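Local coordinates for protein 7,8-dihydro-6-hydroxymethylpterin pyrophosphokinase-dihydropteroate synthase (Plasmodium falciparum, PDB 6JWS) that probably catalyses two successive folate-biosynthesis steps: pyrophosphorylation of 6-hydroxymethyl-7,8-dihydropterin by ATP, then condensation with 4-aminobenzoate to give 7,8-dihydropteroate, at residues Ile211-Asp216 / Tyr340-Leu345; Thr15-Leu20 / Thr167-Thr172; Leu547-Lys552 / Ile594-Glu599. The protein carries 1 engineered substitution. All coordinates share one frame; numbering follows the deposited sequence.

How the interactions relate
Interactions 1 and 2 are neighbours in the antiparallel sheet of the pyrophosphokinase half, their centres 11 Å apart. Strand 16-24, one side of interaction 2, flanks strand 208-214: Val19 O receives Leu212 N at 2.7 Å and Ile17 O receives Asn215 N at 2.8 Å, probable hydrogen bonds that set interaction 1 beside the ladder. Ile211 in interaction 1 binds ATP directly, whereas the Leu20 side chain of interaction 2 lies about 7 Å from the nucleotide. Interaction 3 belongs to the TIM-barrel synthase half, about 31 Å and 30 Å centre to centre from interactions 1 and 2; its Ile551 side chain is about 11 Å from bound pteroic acid.

Interaction 1. Residues Ile211-Asp216 / Tyr340-Leu345; sequences ILFFND and YKHNVL. With ATP (adenosine-5'-triphosphate), chain J.
Phe213 and Tyr340 are brought together by their first torsions: CG of Phe213 lies anti to its carbonyl carbon (chi1 -67°), while CG of Tyr340 lies anti to its nitrogen (chi1 -175°). The result is a T-shaped pair with planes at 75°, in which Tyr340 CE2 stands 3.8 Å above the middle of the Phe213 ring. Leu345 CD1 approaches the edge of Phe213 at CZ, and His342 CD2 comes 3.6 Å from Phe213 CD1, the imidazole nearly parallel to the phenyl ring but slid off it. A classic beta bulge, with Leu212 and Phe213 both facing Val19, interrupts the strand here. Water 1 accepts from Phe214 N at 2.9 Å and meets His342 NE2 at 3.2 Å, in the imidazole plane. Asn343 ND2 adds a weak bond to Asp216 O. On the same strand, Ile211 N donates to N1 of ATP at 3.1 Å and Ile211 O receives its N6 at 2.8 Å, a main-chain pattern that fits adenine and mismatches guanine. Since His342 ND1 accepts Val344 N and NE2 bonds Phe217 O, the imidazole is probably neutral, with its proton on NE2.

Interaction 2. Residues Thr15-Leu20 / Thr167-Thr172; sequences TNIAVL and TVVVKT
Leu20 reaches along strand 167-172 on the face of the sheet it shares with Ala18, Val168 and Val170. Its CB rests 3.9 Å from Val168 CG2, and CG lies 4.2 Å from the same methyl. At the fork the two branches part: CD1 continues to Val170 CG2 at 4.1 Å, spanning two cross-strand valines, whereas CD2 turns to Ile211 CG1 on strand 208-214, 4.0 Å away. CG stands anti to the carbonyl carbon (chi1 -53°) and CD1 anti to CA (chi2 -175°), which together carry CD1 to Val170. Helix 177-190 covers this leucine through Met180 and Ile184. The backbones beneath form a regular antiparallel ladder inside the pyrophosphokinase sheet, where strand 16-24 runs between strands 208-214 and 163-172. Asn16 with Thr172, Ala18 with Val170 and Leu20 with Val168 are the hydrogen-bonded pairs, each closed by two backbone bonds; Ile17 with Lys171 and Val19 with Val169 are the non-hydrogen-bonded ones. On the face of these last four, Ile17 CG2 lies diagonally against Val169 CG1 at 3.8 Å, and Phe113 of helix 108-114 packs over Ile17 and Val19. Where the ladder ends, Thr172 CG2 touches Asn16 CB at 3.8 Å. The polar tips look elsewhere: Thr172 OG1 is hydrogen-bonded to Leu45 O, next to the calcium ligand Gly46, and the Asn16 amide bonds Val174 O and Asn215 ND2.

Interaction 3. Residues Leu547-Lys552 / Ile594-Glu599; sequences LVYDIK and IHVYDE
A small apolar contact reinforced by one direct hydrogen bond and a water bridge joins the start of helix 547-564 to the turn that follows helix 584-592 in the TIM-barrel synthase half, with Val596 fitting among Val548, Tyr549 and Lys552. Both methyls of the valine touch Val548 CG1, Val596 CG1 at 4.1 Å; CG1 alone also meets Tyr549 OH, at 3.6 Å, while CG2 lies 4.1 Å from Lys552 CD. Lys552 leaves the helix with CG anti to its nitrogen (chi1 -171°) and stays extended, its methylenes running over Val596 and past the Tyr597 ring. Lys552 NZ then donates to Val596 O at 3.0 Å, meeting it in the carbonyl plane on a lone pair, so one residue supplies both apolar cover and a hydrogen-bond tie. Tyr597 passes Lys552 in the reverse direction, and its OH ends against the helix backbone at Lys552, 3.3 Å from Lys552 CA, with Ile551 CG2 at 3.6 Å. Water 2 joins the same hydroxyl to the helix: it lies 2.6 Å from Tyr597 OH and donates to Val548 O at 2.7 Å. This bridge links the phenol to a carbonyl in the first turns of the helix. Leu547 and Ile551 pack on Leu590 of helix 584-592, and Tyr597 touches Ile576 just beyond strand 572-575. Glu599 forms a salt bridge with Arg374 on strand 372-377, so the turn also meets the pyrophosphokinase sheet.

Interaction 1. Residues Ile211-Asp216 / Tyr340-Leu345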
# COMPACT_ATOMS: atom_id res chain seq x y z
N ILE B 211 29.76 -31.95 -5.62
CA ILE B 211 30.18 -31.94 -4.23
C ILE B 211 30.84 -30.60 -3.98
O ILE B 211 31.80 -30.27 -4.66
CB ILE B 211 31.13 -33.10 -3.90
CG1 ILE B 211 30.58 -34.45 -4.36
CG2 ILE B 211 31.48 -33.09 -2.41
CD1 ILE B 211 31.51 -35.61 -4.05
N LEU B 212 30.31 -29.82 -3.03
CA LEU B 212 30.85 -28.49 -2.80
C LEU B 212 31.92 -28.58 -1.72
O LEU B 212 32.96 -27.96 -1.81
CB LEU B 212 29.72 -27.54 -2.41
CG LEU B 212 28.60 -27.34 -3.44
CD1 LEU B 212 27.43 -26.57 -2.84
CD2 LEU B 212 29.12 -26.65 -4.70
N PHE B 213 31.63 -29.33 -0.66
CA PHE B 213 32.58 -29.46 0.42
C PHE B 213 32.55 -30.89 0.90
O PHE B 213 31.56 -31.59 0.74
CB PHE B 213 32.21 -28.53 1.58
CG PHE B 213 32.33 -27.05 1.31
CD1 PHE B 213 33.57 -26.45 1.16
CD2 PHE B 213 31.19 -26.26 1.22
CE1 PHE B 213 33.68 -25.08 0.93
CE2 PHE B 213 31.30 -24.89 0.99
CZ PHE B 213 32.54 -24.30 0.84
N PHE B 214 33.67 -31.31 1.49
CA PHE B 214 33.77 -32.62 2.12
C PHE B 214 34.74 -32.48 3.28
O PHE B 214 35.95 -32.34 3.08
CB PHE B 214 34.21 -33.67 1.10
CG PHE B 214 33.99 -35.10 1.53
CD1 PHE B 214 34.67 -35.63 2.61
CD2 PHE B 214 33.12 -35.92 0.83
CE1 PHE B 214 34.46 -36.95 3.00
CE2 PHE B 214 32.92 -37.23 1.22
CZ PHE B 214 33.59 -37.74 2.30
N ASN B 215 34.20 -32.47 4.49
CA ASN B 215 34.99 -32.12 5.65
C ASN B 215 35.74 -30.83 5.33
O ASN B 215 35.23 -30.00 4.57
CB ASN B 215 35.83 -33.31 6.13
CG ASN B 215 34.96 -34.47 6.59
OD1 ASN B 215 33.80 -34.28 6.97
ND2 ASN B 215 35.50 -35.68 6.53
N ASP B 216 36.94 -30.70 5.90
CA ASP B 216 37.77 -29.52 5.71
C ASP B 216 38.83 -29.78 4.64
O ASP B 216 39.83 -29.08 4.58
CB ASP B 216 38.44 -29.12 7.03
CG ASP B 216 39.35 -30.22 7.57
OD1 ASP B 216 39.38 -31.32 6.97
OD2 ASP B 216 40.02 -29.96 8.58
N TYR B 340 30.16 -20.43 8.02
CA TYR B 340 31.22 -21.36 7.65
C TYR B 340 32.37 -20.62 6.96
O TYR B 340 32.15 -19.77 6.09
CB TYR B 340 30.69 -22.45 6.71
CG TYR B 340 31.69 -23.53 6.36
CD1 TYR B 340 32.22 -24.35 7.35
CD2 TYR B 340 32.10 -23.75 5.05
CE1 TYR B 340 33.12 -25.35 7.05
CE2 TYR B 340 33.01 -24.75 4.73
CZ TYR B 340 33.53 -25.55 5.74
OH TYR B 340 34.41 -26.55 5.47
N LYS B 341 33.60 -20.96 7.37
CA LYS B 341 34.81 -20.55 6.66
C LYS B 341 35.72 -21.75 6.43
O LYS B 341 36.19 -22.38 7.38
CB LYS B 341 35.56 -19.43 7.37
CG LYS B 341 36.68 -18.82 6.52
CD LYS B 341 37.53 -17.77 7.21
CE LYS B 341 38.66 -17.27 6.32
NZ LYS B 341 39.51 -18.38 5.81
N HIS B 342 35.98 -22.04 5.16
CA HIS B 342 36.95 -23.02 4.71
C HIS B 342 38.31 -22.34 4.56
O HIS B 342 38.37 -21.11 4.44
CB HIS B 342 36.43 -23.61 3.39
CG HIS B 342 37.10 -24.86 2.93
ND1 HIS B 342 38.36 -24.87 2.37
CD2 HIS B 342 36.66 -26.14 2.88
CE1 HIS B 342 38.68 -26.10 2.02
NE2 HIS B 342 37.66 -26.90 2.33
N ASN B 343 39.40 -23.14 4.55
CA ASN B 343 40.78 -22.66 4.49
C ASN B 343 41.02 -21.90 3.19
O ASN B 343 41.77 -20.93 3.13
CB ASN B 343 41.79 -23.81 4.50
CG ASN B 343 41.41 -24.95 5.42
OD1 ASN B 343 41.52 -24.83 6.64
ND2 ASN B 343 40.97 -26.06 4.85
N VAL B 344 40.38 -22.37 2.12
CA VAL B 344 40.52 -21.84 0.78
C VAL B 344 39.77 -20.51 0.64
O VAL B 344 40.04 -19.75 -0.28
CB VAL B 344 40.01 -22.90 -0.20
CG1 VAL B 344 39.28 -22.32 -1.40
CG2 VAL B 344 41.09 -23.90 -0.60
N LEU B 345 38.82 -20.24 1.53
CA LEU B 345 37.95 -19.08 1.34
C LEU B 345 38.53 -17.88 2.08
O LEU B 345 39.12 -18.04 3.15
CB LEU B 345 36.53 -19.41 1.80
CG LEU B 345 35.82 -20.50 0.99
CD1 LEU B 345 34.35 -20.58 1.36
CD2 LEU B 345 35.96 -20.25 -0.50
PG ATP J . 31.35 -29.35 -12.58
O1G ATP J . 30.61 -28.02 -12.58
O2G ATP J . 32.83 -29.19 -12.31
O3G ATP J . 30.69 -30.36 -11.66
PB ATP J . 30.31 -29.63 -15.38
O1B ATP J . 31.03 -30.10 -16.60
O2B ATP J . 29.75 -28.24 -15.34
O3B ATP J . 31.23 -29.91 -14.10
PA ATP J . 29.05 -32.16 -14.61
O1A ATP J . 28.69 -32.17 -13.15
O2A ATP J . 28.20 -32.95 -15.55
O3A ATP J . 29.10 -30.64 -15.11
O5' ATP J . 30.58 -32.59 -14.79
C5' ATP J . 31.37 -32.86 -13.60
C4' ATP J . 32.82 -33.02 -13.98
O4' ATP J . 33.65 -32.24 -13.08
C3' ATP J . 33.35 -34.45 -13.90
O3' ATP J . 34.30 -34.64 -14.94
C2' ATP J . 33.93 -34.51 -12.48
O2' ATP J . 34.99 -35.41 -12.29
C1' ATP J . 34.47 -33.09 -12.31
N9 ATP J . 34.48 -32.64 -10.92
C8 ATP J . 35.55 -32.11 -10.25
N7 ATP J . 35.26 -31.79 -9.01
C5 ATP J . 33.92 -32.11 -8.87
C6 ATP J . 33.03 -31.99 -7.79
N6 ATP J . 33.38 -31.51 -6.60
N1 ATP J . 31.75 -32.41 -7.97
C2 ATP J . 31.40 -32.91 -9.17
N3 ATP J . 32.16 -33.06 -10.26
C4 ATP J . 33.42 -32.64 -10.04
O HOH W 1 35.82 -29.46 2.09

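Interaction 2. Residues Thr15-Leu20 / Thr167-Thr172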
# COMPACT_ATOMS: atom_id res chain seq x y z
N THR B 15 32.28 -41.53 9.60
CA THR B 15 31.19 -40.55 9.56
C THR B 15 31.70 -39.19 9.09
O THR B 15 32.44 -38.51 9.80
CB THR B 15 30.44 -40.50 10.89
OG1 THR B 15 29.83 -41.78 11.08
CG2 THR B 15 29.36 -39.45 10.91
N ASN B 16 31.26 -38.78 7.88
CA ASN B 16 31.78 -37.58 7.23
C ASN B 16 30.65 -36.58 6.93
O ASN B 16 29.49 -36.97 6.82
CB ASN B 16 32.55 -37.93 5.95
CG ASN B 16 33.80 -38.76 6.20
OD1 ASN B 16 34.65 -38.39 7.00
ND2 ASN B 16 33.91 -39.89 5.52
N ILE B 17 31.03 -35.30 6.78
CA ILE B 17 30.13 -34.22 6.37
C ILE B 17 30.44 -33.76 4.95
O ILE B 17 31.48 -33.17 4.69
CB ILE B 17 30.19 -33.03 7.36
CG1 ILE B 17 30.05 -33.46 8.82
CG2 ILE B 17 29.14 -32.00 6.98
CD1 ILE B 17 28.68 -34.02 9.16
N ALA B 18 29.47 -33.95 4.04
CA ALA B 18 29.54 -33.42 2.69
C ALA B 18 28.44 -32.39 2.46
O ALA B 18 27.33 -32.54 2.98
CB ALA B 18 29.37 -34.54 1.69
N VAL B 19 28.73 -31.41 1.59
CA VAL B 19 27.78 -30.41 1.14
C VAL B 19 27.63 -30.57 -0.36
O VAL B 19 28.62 -30.60 -1.08
CB VAL B 19 28.25 -28.99 1.55
CG1 VAL B 19 27.22 -27.92 1.24
CG2 VAL B 19 28.65 -28.93 3.01
N LEU B 20 26.38 -30.72 -0.82
CA LEU B 20 26.07 -30.97 -2.22
C LEU B 20 25.27 -29.82 -2.84
O LEU B 20 24.53 -29.12 -2.14
CB LEU B 20 25.29 -32.27 -2.37
CG LEU B 20 25.89 -33.53 -1.74
CD1 LEU B 20 25.03 -34.73 -2.09
CD2 LEU B 20 27.33 -33.76 -2.20
N THR B 167 20.99 -26.65 -2.31
CA THR B 167 22.07 -27.32 -1.59
C THR B 167 21.51 -28.20 -0.47
O THR B 167 20.37 -28.01 -0.04
CB THR B 167 23.17 -26.35 -1.14
OG1 THR B 167 22.64 -25.34 -0.27
CG2 THR B 167 23.96 -25.75 -2.30
N VAL B 168 22.33 -29.17 -0.03
CA VAL B 168 22.03 -30.08 1.06
C VAL B 168 23.32 -30.37 1.82
O VAL B 168 24.39 -30.45 1.21
CB VAL B 168 21.34 -31.40 0.62
CG1 VAL B 168 20.28 -31.19 -0.44
CG2 VAL B 168 22.33 -32.46 0.18
N VAL B 169 23.22 -30.51 3.14
CA VAL B 169 24.30 -31.07 3.94
C VAL B 169 23.94 -32.52 4.27
O VAL B 169 22.81 -32.81 4.69
CB VAL B 169 24.57 -30.25 5.21
CG1 VAL B 169 25.65 -30.87 6.07
CG2 VAL B 169 24.89 -28.78 4.92
N VAL B 170 24.90 -33.43 4.05
CA VAL B 170 24.75 -34.86 4.27
C VAL B 170 25.77 -35.31 5.32
O VAL B 170 26.96 -34.99 5.25
CB VAL B 170 24.91 -35.65 2.95
CG1 VAL B 170 24.63 -37.12 3.13
CG2 VAL B 170 23.98 -35.11 1.88
N LYS B 171 25.28 -36.03 6.33
CA LYS B 171 26.15 -36.83 7.19
C LYS B 171 26.27 -38.19 6.52
O LYS B 171 25.27 -38.89 6.37
CB LYS B 171 25.60 -36.86 8.62
CG LYS B 171 26.35 -37.69 9.66
CD LYS B 171 25.44 -38.06 10.85
CE LYS B 171 25.52 -37.16 12.07
NZ LYS B 171 24.28 -37.22 12.90
N THR B 172 27.49 -38.50 6.04
CA THR B 172 27.70 -39.59 5.09
C THR B 172 28.61 -40.68 5.67
O THR B 172 29.47 -40.42 6.50
CB THR B 172 28.15 -39.06 3.72
OG1 THR B 172 27.89 -40.09 2.77
CG2 THR B 172 29.61 -38.67 3.65

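Interaction 3. Residues Leu547-Lys552 / Ile594-Glu599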
# COMPACT_ATOMS: atom_id res chain seq x y z
N LEU B 547 8.31 -8.92 21.81
CA LEU B 547 7.23 -9.65 21.14
C LEU B 547 7.64 -10.07 19.73
O LEU B 547 7.55 -11.25 19.37
CB LEU B 547 5.97 -8.76 21.14
CG LEU B 547 4.87 -9.18 20.16
CD1 LEU B 547 4.01 -10.30 20.76
CD2 LEU B 547 4.00 -7.99 19.81
N VAL B 548 8.13 -9.12 18.93
CA VAL B 548 8.31 -9.38 17.52
C VAL B 548 9.40 -10.42 17.29
O VAL B 548 9.23 -11.35 16.49
CB VAL B 548 8.50 -8.07 16.74
CG1 VAL B 548 9.10 -8.33 15.36
CG2 VAL B 548 7.15 -7.35 16.61
N TYR B 549 10.52 -10.25 18.01
CA TYR B 549 11.71 -11.07 17.80
C TYR B 549 11.64 -12.40 18.56
O TYR B 549 12.20 -13.40 18.08
CB TYR B 549 12.97 -10.23 18.02
CG TYR B 549 13.11 -9.20 16.92
CD1 TYR B 549 13.62 -9.56 15.68
CD2 TYR B 549 12.65 -7.91 17.09
CE1 TYR B 549 13.71 -8.64 14.65
CE2 TYR B 549 12.73 -6.97 16.07
CZ TYR B 549 13.26 -7.34 14.85
OH TYR B 549 13.36 -6.43 13.84
N ASP B 550 10.93 -12.43 19.69
CA ASP B 550 10.74 -13.69 20.41
C ASP B 550 10.02 -14.72 19.52
O ASP B 550 10.46 -15.86 19.42
CB ASP B 550 10.01 -13.49 21.75
CG ASP B 550 10.80 -12.67 22.77
OD1 ASP B 550 12.05 -12.50 22.57
OD2 ASP B 550 10.17 -12.17 23.75
N ILE B 551 8.95 -14.28 18.84
CA ILE B 551 8.14 -15.14 17.99
C ILE B 551 8.94 -15.56 16.75
O ILE B 551 9.03 -16.74 16.45
CB ILE B 551 6.78 -14.46 17.69
CG1 ILE B 551 5.87 -14.50 18.93
CG2 ILE B 551 6.11 -15.05 16.47
CD1 ILE B 551 4.81 -13.43 18.94
N LYS B 552 9.59 -14.60 16.07
CA LYS B 552 10.50 -14.88 14.97
C LYS B 552 11.57 -15.90 15.37
O LYS B 552 11.81 -16.88 14.64
CB LYS B 552 11.16 -13.60 14.44
CG LYS B 552 11.96 -13.77 13.16
CD LYS B 552 12.75 -12.56 12.66
CE LYS B 552 13.71 -13.00 11.57
NZ LYS B 552 14.12 -11.89 10.68
N ILE B 594 5.45 -7.15 10.15
CA ILE B 594 5.43 -8.36 9.34
C ILE B 594 6.64 -8.42 8.40
O ILE B 594 7.01 -9.48 7.91
CB ILE B 594 4.07 -8.49 8.62
CG1 ILE B 594 3.67 -9.94 8.35
CG2 ILE B 594 4.02 -7.63 7.36
CD1 ILE B 594 3.50 -10.79 9.60
N HIS B 595 7.30 -7.27 8.16
CA HIS B 595 8.43 -7.20 7.26
C HIS B 595 9.56 -8.12 7.73
O HIS B 595 10.39 -8.55 6.92
CB HIS B 595 8.89 -5.74 7.10
CG HIS B 595 9.51 -5.18 8.34
ND1 HIS B 595 8.75 -4.53 9.32
CD2 HIS B 595 10.78 -5.22 8.79
CE1 HIS B 595 9.54 -4.18 10.32
NE2 HIS B 595 10.79 -4.61 10.03
N VAL B 596 9.58 -8.45 9.04
CA VAL B 596 10.67 -9.29 9.53
C VAL B 596 10.61 -10.70 8.91
O VAL B 596 11.58 -11.44 9.07
CB VAL B 596 10.73 -9.36 11.07
CG1 VAL B 596 10.93 -8.00 11.74
CG2 VAL B 596 9.59 -10.19 11.68
N TYR B 597 9.52 -11.03 8.18
CA TYR B 597 9.34 -12.32 7.51
C TYR B 597 9.58 -12.24 5.99
O TYR B 597 9.18 -13.15 5.27
CB TYR B 597 8.00 -13.00 7.86
CG TYR B 597 7.87 -13.30 9.34
CD1 TYR B 597 8.50 -14.40 9.92
CD2 TYR B 597 7.19 -12.44 10.18
CE1 TYR B 597 8.44 -14.65 11.28
CE2 TYR B 597 7.13 -12.67 11.55
CZ TYR B 597 7.75 -13.78 12.11
OH TYR B 597 7.69 -14.00 13.45
N ASP B 598 10.26 -11.18 5.53
CA ASP B 598 10.41 -10.89 4.11
C ASP B 598 11.22 -11.99 3.41
O ASP B 598 11.11 -12.14 2.21
CB ASP B 598 11.07 -9.53 3.85
CG ASP B 598 10.12 -8.34 3.95
OD1 ASP B 598 8.88 -8.56 4.08
OD2 ASP B 598 10.61 -7.20 3.90
N GLU B 599 12.02 -12.75 4.17
CA GLU B 599 12.82 -13.83 3.62
C GLU B 599 12.12 -15.18 3.71
O GLU B 599 12.68 -16.17 3.26
CB GLU B 599 14.08 -14.02 4.46
CG GLU B 599 14.91 -12.76 4.60
CD GLU B 599 15.60 -12.37 3.31
OE1 GLU B 599 16.51 -13.11 2.87
OE2 GLU B 599 15.20 -11.33 2.73
O HOH W 2 7.18 -11.81 14.82